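Local coordinates for protein adenosine kinase, putative (Trypanosoma brucei, PDB 3OTX) that probably phosphorylates adenosine to AMP with ATP in a magnesium-dependent reaction of purine salvage, as a member of the PfkB carbohydrate kinase family, at residues F85-G90 with V111-H116; A6-Y11 with E162-Y167. The protein carries 1 engineered substitution. One frame throughout, in Å; residues are numbered along the deposited sequence.

Interaction 1 (F85-G90 with V111-H116); sequences FVTYVG and VMAVEH
Two neighbouring parallel strands near one edge of the central sheet meet here, joined by a right-handed beta-alpha-beta crossover through helix 96-108. T87 pairs with V111 and Y88 with M112. V111 N donates to V86 O at 3.0 Å. Y88 N then donates to V111 O at 2.8 Å. Past this point the second strand kinks: A113 is the centre of an inverse gamma turn, and its N makes only a weak bond to Y88 O. Pairing resumes where E115 N donates to G90 O at 2.9 Å.

On one face Y88 and M112 run alongside each other in the same direction. With CG of Y88 anti to its backbone N (chi1 176°), the ring stands next to the M112 chain. M112 bends at chi2 and chi3, which brings SD to 3.7 Å from Y88 CD2. This is an oblique Met-aromatic contact. V114 CG1 comes to the edge of the same ring, 4.1 Å from Y88 CD2.

T87 and V89 lie on the other face. T87 CG2 meets A113 CB at 3.8 Å, and V89 CG2 packs beside the same methyl. H150 NE2 bonds A113 O, and S147 OG bonds E115 OE2. The Y88 side chain is about 5 Å from that of N15, an adenosine-binding residue. The crossover is typical of the Rossmann-like alpha/beta core of the ribokinase fold.

Interaction 2 (A6-Y11 with E162-Y167); sequences APLRVY and ESRIFY
R9 and E162 form a salt bridge just before the paired part of two neighbouring parallel strands in the middle of the ribokinase-like alpha/beta sheet. One strand is the first of the chain. The other follows helix 154-162, and S163 is the first residue to leave the helical conformation.

The R9 side chain starts with CB, 3.4 Å from E162 O, the carbonyl at the helix end. CG runs past the same oxygen. The chain then bends at chi2 (-91°) and chi3 and runs obliquely across the E162 side chain. NE stays near E162 OE2 and CG. R9 CZ lies 3.4 Å from E162 OE2, and R9 NH2 reaches that oxygen at 2.5 Å in the salt bridge. The guanidinium and carboxylate planes are 82° apart, so a single nitrogen makes the bridge rather than a flat pair of bonds. T87 OG1 also lies close to NH2. NH1 turns to G83 O in a weak bond.

The R9 backbone is gripped as well. Its O accepts from R164 N and from I165 N, so one carbonyl holds two successive amides. Regular parallel pairing follows: Y11 N donates to I165 O, and Y167 N to Y11 O.

On one face V10 CG2 packs on I165 CB at 4.0 Å. L8 crosses I165 at about a right angle, and helix 300-311 lies against I165. On the other face Y11 CB meets F166 CD2 at 3.7 Å. Their rings are oblique, with planes at 40°. S163 OG sits at the edge of the Y11 ring and also bonds A159 O in the helix. A water completes the join, donating to V10 O at 2.9 Å and to S163 OG at 3.0 Å.

In the fold
Both interactions lie in the large mixed sheet, with centres about 13 Å apart. Strands 111-116, 86-89, 10-13 and 165-169 run side by side in that order, so the first strand of the chain sits between 86-89 and the much later 165-169. Strands 86-89 and 10-13 join the two contacts directly: T87 N and V10 O are 2.9 Å apart, as are F85 O and V10 N. Along the chain, interaction 1 is nested inside the loop closed by interaction 2. The two contacts approach the active site at different places. Interaction 1 nears the adenosine-binding residues through Y88. Interaction 2 does so through Y167, whose side chain is about 5 Å from that of D301, the predicted proton acceptor.

Interaction 1 (F85-G90 with V111-H116)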
loop_
_atom_site.group_PDB
_atom_site.type_symbol
_atom_site.label_atom_id
_atom_site.label_comp_id
_atom_site.label_asym_id
_atom_site.label_seq_id
_atom_site.Cartn_x
_atom_site.Cartn_y
_atom_site.Cartn_z
ATOM N N PHE A 85 -10.318 -15.145 0.655
ATOM C CA PHE A 85 -9.338 -14.575 -0.269
ATOM C C PHE A 85 -8.225 -13.827 0.455
ATOM O O PHE A 85 -7.102 -14.330 0.539
ATOM C CB PHE A 85 -10.061 -13.735 -1.335
ATOM C CG PHE A 85 -9.157 -13.071 -2.327
ATOM C CD1 PHE A 85 -7.981 -13.660 -2.765
ATOM C CD2 PHE A 85 -9.497 -11.812 -2.821
ATOM C CE1 PHE A 85 -7.142 -12.974 -3.679
ATOM C CE2 PHE A 85 -8.663 -11.132 -3.748
ATOM C CZ PHE A 85 -7.507 -11.717 -4.186
ATOM N N VAL A 86 -8.517 -12.659 1.018
ATOM C CA VAL A 86 -7.505 -11.849 1.670
ATOM C C VAL A 86 -7.575 -11.919 3.191
ATOM O O VAL A 86 -8.658 -11.877 3.780
ATOM C CB VAL A 86 -7.648 -10.346 1.259
ATOM C CG1 VAL A 86 -6.623 -9.456 2.018
ATOM C CG2 VAL A 86 -7.563 -10.145 -0.250
ATOM N N THR A 87 -6.413 -12.097 3.815
ATOM C CA THR A 87 -6.292 -11.922 5.260
ATOM C C THR A 87 -5.395 -10.721 5.477
ATOM O O THR A 87 -4.390 -10.577 4.806
ATOM C CB THR A 87 -5.614 -13.141 5.908
ATOM O OG1 THR A 87 -6.454 -14.269 5.722
ATOM C CG2 THR A 87 -5.418 -12.917 7.387
ATOM N N TYR A 88 -5.805 -9.830 6.372
ATOM C CA TYR A 88 -5.058 -8.606 6.683
ATOM C C TYR A 88 -4.566 -8.696 8.113
ATOM O O TYR A 88 -5.322 -9.102 9.025
ATOM C CB TYR A 88 -5.990 -7.380 6.550
ATOM C CG TYR A 88 -5.353 -6.093 6.929
ATOM C CD1 TYR A 88 -4.726 -5.304 5.973
ATOM C CD2 TYR A 88 -5.415 -5.616 8.246
ATOM C CE1 TYR A 88 -4.104 -4.061 6.324
ATOM C CE2 TYR A 88 -4.821 -4.407 8.606
ATOM C CZ TYR A 88 -4.177 -3.629 7.646
ATOM O OH TYR A 88 -3.597 -2.421 8.005
ATOM N N VAL A 89 -3.312 -8.317 8.304
ATOM C CA VAL A 89 -2.702 -8.254 9.637
ATOM C C VAL A 89 -2.218 -6.831 9.935
ATOM O O VAL A 89 -1.529 -6.208 9.116
ATOM C CB VAL A 89 -1.540 -9.289 9.768
ATOM C CG1 VAL A 89 -0.730 -9.132 11.062
ATOM C CG2 VAL A 89 -2.134 -10.690 9.768
ATOM N N GLY A 90 -2.569 -6.343 11.126
ATOM C CA GLY A 90 -2.052 -5.104 11.672
ATOM C C GLY A 90 -2.535 -4.989 13.105
ATOM O O GLY A 90 -3.129 -5.930 13.633
ATOM N N VAL A 111 -10.578 -11.188 6.001
ATOM C CA VAL A 111 -10.323 -11.771 7.312
ATOM C C VAL A 111 -9.340 -10.845 8.021
ATOM O O VAL A 111 -8.247 -10.573 7.530
ATOM C CB VAL A 111 -9.748 -13.194 7.194
ATOM C CG1 VAL A 111 -9.460 -13.746 8.608
ATOM C CG2 VAL A 111 -10.731 -14.070 6.430
ATOM N N MET A 112 -9.764 -10.311 9.160
ATOM C CA MET A 112 -8.974 -9.313 9.876
ATOM C C MET A 112 -8.255 -9.946 11.063
ATOM O O MET A 112 -8.787 -10.031 12.160
ATOM C CB MET A 112 -9.882 -8.151 10.338
ATOM C CG MET A 112 -10.335 -7.278 9.187
ATOM S SD MET A 112 -8.991 -6.331 8.447
ATOM C CE MET A 112 -8.910 -4.855 9.500
ATOM N N ALA A 113 -7.059 -10.481 10.784
ATOM C CA ALA A 113 -6.266 -11.141 11.805
ATOM C C ALA A 113 -5.452 -10.094 12.566
ATOM O O ALA A 113 -4.211 -10.116 12.590
ATOM C CB ALA A 113 -5.373 -12.209 11.166
ATOM N N VAL A 114 -6.174 -9.146 13.179
ATOM C CA VAL A 114 -5.538 -7.977 13.833
ATOM C C VAL A 114 -5.274 -8.209 15.303
ATOM O O VAL A 114 -5.975 -9.011 15.964
ATOM C CB VAL A 114 -6.404 -6.676 13.635
ATOM C CG1 VAL A 114 -6.419 -6.293 12.136
ATOM C CG2 VAL A 114 -7.828 -6.874 14.188
ATOM N N GLU A 115 -4.215 -7.559 15.760
ATOM C CA GLU A 115 -3.872 -7.501 17.162
ATOM C C GLU A 115 -4.651 -6.377 17.803
ATOM O O GLU A 115 -4.892 -5.389 17.138
ATOM C CB GLU A 115 -2.370 -7.218 17.290
ATOM C CG GLU A 115 -1.857 -7.269 18.735
ATOM C CD GLU A 115 -0.357 -7.245 18.839
ATOM O OE1 GLU A 115 0.310 -6.900 17.844
ATOM O OE2 GLU A 115 0.160 -7.533 19.966
ATOM N N HIS A 116 -5.002 -6.512 19.079
ATOM C CA HIS A 116 -5.526 -5.382 19.840
ATOM C C HIS A 116 -4.531 -5.026 20.900
ATOM O O HIS A 116 -3.953 -5.911 21.555
ATOM C CB HIS A 116 -6.854 -5.689 20.534
ATOM C CG HIS A 116 -7.967 -5.983 19.583
ATOM N ND1 HIS A 116 -8.971 -5.080 19.300
ATOM C CD2 HIS A 116 -8.207 -7.066 18.818
ATOM C CE1 HIS A 116 -9.799 -5.612 18.417
ATOM N NE2 HIS A 116 -9.361 -6.817 18.111
#

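Interaction 2 (A6-Y11 with E162-Y167)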
loop_
_atom_site.group_PDB
_atom_site.type_symbol
_atom_site.label_atom_id
_atom_site.label_comp_id
_atom_site.label_asym_id
_atom_site.label_seq_id
_atom_site.Cartn_x
_atom_site.Cartn_y
_atom_site.Cartn_z
ATOM N N ALA A 6 -10.744 -19.830 -8.852
ATOM C CA ALA A 6 -10.593 -19.496 -7.387
ATOM C C ALA A 6 -9.228 -18.888 -7.089
ATOM O O ALA A 6 -8.204 -19.538 -7.296
ATOM C CB ALA A 6 -10.800 -20.728 -6.538
ATOM N N PRO A 7 -9.202 -17.645 -6.575
ATOM C CA PRO A 7 -7.937 -16.946 -6.398
ATOM C C PRO A 7 -7.098 -17.589 -5.329
ATOM O O PRO A 7 -7.636 -18.069 -4.317
ATOM C CB PRO A 7 -8.359 -15.552 -5.917
ATOM C CG PRO A 7 -9.703 -15.747 -5.302
ATOM C CD PRO A 7 -10.343 -16.850 -6.104
ATOM N N LEU A 8 -5.783 -17.538 -5.537
ATOM C CA LEU A 8 -4.839 -17.855 -4.478
ATOM C C LEU A 8 -5.083 -16.931 -3.302
ATOM O O LEU A 8 -5.421 -15.747 -3.468
ATOM C CB LEU A 8 -3.409 -17.647 -4.938
ATOM C CG LEU A 8 -2.934 -18.557 -6.079
ATOM C CD1 LEU A 8 -1.552 -18.111 -6.506
ATOM C CD2 LEU A 8 -2.946 -20.048 -5.673
ATOM N N ARG A 9 -4.907 -17.472 -2.110
ATOM C CA ARG A 9 -5.033 -16.668 -0.880
ATOM C C ARG A 9 -3.900 -15.649 -0.736
ATOM O O ARG A 9 -2.718 -15.932 -0.996
ATOM C CB ARG A 9 -5.098 -17.599 0.342
ATOM C CG ARG A 9 -6.378 -18.446 0.408
ATOM C CD ARG A 9 -7.456 -17.717 1.200
ATOM N NE ARG A 9 -7.052 -17.447 2.584
ATOM C CZ ARG A 9 -7.862 -16.999 3.543
ATOM N NH1 ARG A 9 -9.145 -16.766 3.304
ATOM N NH2 ARG A 9 -7.387 -16.783 4.758
ATOM N N VAL A 10 -4.301 -14.441 -0.329
ATOM C CA VAL A 10 -3.428 -13.300 -0.229
ATOM C C VAL A 10 -3.328 -12.880 1.228
ATOM O O VAL A 10 -4.347 -12.815 1.945
ATOM C CB VAL A 10 -3.964 -12.129 -1.103
ATOM C CG1 VAL A 10 -3.151 -10.876 -0.853
ATOM C CG2 VAL A 10 -3.885 -12.488 -2.609
ATOM N N TYR A 11 -2.102 -12.626 1.665
ATOM C CA TYR A 11 -1.812 -12.121 2.993
ATOM C C TYR A 11 -1.316 -10.708 2.847
ATOM O O TYR A 11 -0.325 -10.482 2.132
ATOM C CB TYR A 11 -0.698 -12.982 3.612
ATOM C CG TYR A 11 -0.242 -12.566 4.997
ATOM C CD1 TYR A 11 -0.741 -13.253 6.123
ATOM C CD2 TYR A 11 0.696 -11.534 5.183
ATOM C CE1 TYR A 11 -0.354 -12.892 7.407
ATOM C CE2 TYR A 11 1.102 -11.158 6.489
ATOM C CZ TYR A 11 0.564 -11.843 7.581
ATOM O OH TYR A 11 0.984 -11.488 8.847
ATOM N N GLU A 162 -1.675 -20.653 4.892
ATOM C CA GLU A 162 -2.672 -20.887 3.836
ATOM C C GLU A 162 -2.541 -19.932 2.625
ATOM O O GLU A 162 -3.160 -20.151 1.573
ATOM C CB GLU A 162 -4.091 -20.865 4.425
ATOM C CG GLU A 162 -4.530 -19.491 4.846
ATOM C CD GLU A 162 -5.747 -19.476 5.760
ATOM O OE1 GLU A 162 -6.307 -20.548 6.090
ATOM O OE2 GLU A 162 -6.130 -18.361 6.162
ATOM N N SER A 163 -1.734 -18.878 2.778
ATOM C CA SER A 163 -1.568 -17.851 1.728
ATOM C C SER A 163 -0.453 -18.215 0.767
ATOM O O SER A 163 0.497 -18.953 1.129
ATOM C CB SER A 163 -1.274 -16.474 2.367
ATOM O OG SER A 163 -2.359 -16.093 3.201
ATOM N N ARG A 164 -0.552 -17.702 -0.457
ATOM C CA ARG A 164 0.508 -17.938 -1.458
ATOM C C ARG A 164 1.077 -16.644 -2.024
ATOM O O ARG A 164 2.112 -16.663 -2.677
ATOM C CB ARG A 164 0.038 -18.861 -2.591
ATOM C CG ARG A 164 -0.314 -20.247 -2.126
ATOM C CD ARG A 164 0.929 -20.971 -1.589
ATOM N NE ARG A 164 0.625 -22.336 -1.174
ATOM C CZ ARG A 164 0.266 -22.687 0.067
ATOM N NH1 ARG A 164 0.173 -21.767 1.046
ATOM N NH2 ARG A 164 0.010 -23.973 0.313
ATOM N N ILE A 165 0.394 -15.534 -1.762
ATOM C CA ILE A 165 0.879 -14.208 -2.163
ATOM C C ILE A 165 0.919 -13.340 -0.892
ATOM O O ILE A 165 -0.065 -13.288 -0.162
ATOM C CB ILE A 165 -0.055 -13.560 -3.223
ATOM C CG1 ILE A 165 -0.069 -14.346 -4.527
ATOM C CG2 ILE A 165 0.360 -12.098 -3.473
ATOM C CD1 ILE A 165 -1.298 -14.079 -5.413
ATOM N N PHE A 166 2.068 -12.725 -0.633
ATOM C CA PHE A 166 2.307 -11.928 0.562
ATOM C C PHE A 166 2.623 -10.530 0.095
ATOM O O PHE A 166 3.551 -10.332 -0.696
ATOM C CB PHE A 166 3.477 -12.537 1.350
ATOM C CG PHE A 166 3.193 -13.940 1.845
ATOM C CD1 PHE A 166 3.316 -15.038 0.983
ATOM C CD2 PHE A 166 2.775 -14.148 3.167
ATOM C CE1 PHE A 166 3.056 -16.320 1.438
ATOM C CE2 PHE A 166 2.493 -15.452 3.615
ATOM C CZ PHE A 166 2.642 -16.520 2.752
ATOM N N TYR A 167 1.833 -9.568 0.580
ATOM C CA TYR A 167 2.036 -8.185 0.213
ATOM C C TYR A 167 2.202 -7.354 1.471
ATOM O O TYR A 167 1.301 -7.332 2.344
ATOM C CB TYR A 167 0.850 -7.657 -0.607
ATOM C CG TYR A 167 0.901 -6.157 -0.768
ATOM C CD1 TYR A 167 1.845 -5.563 -1.601
ATOM C CD2 TYR A 167 0.039 -5.349 -0.050
ATOM C CE1 TYR A 167 1.904 -4.178 -1.730
ATOM C CE2 TYR A 167 0.091 -3.968 -0.180
ATOM C CZ TYR A 167 1.027 -3.410 -1.009
ATOM O OH TYR A 167 1.068 -2.040 -1.127
HETATM O O HOH W 1 -5.191 -15.218 3.236
#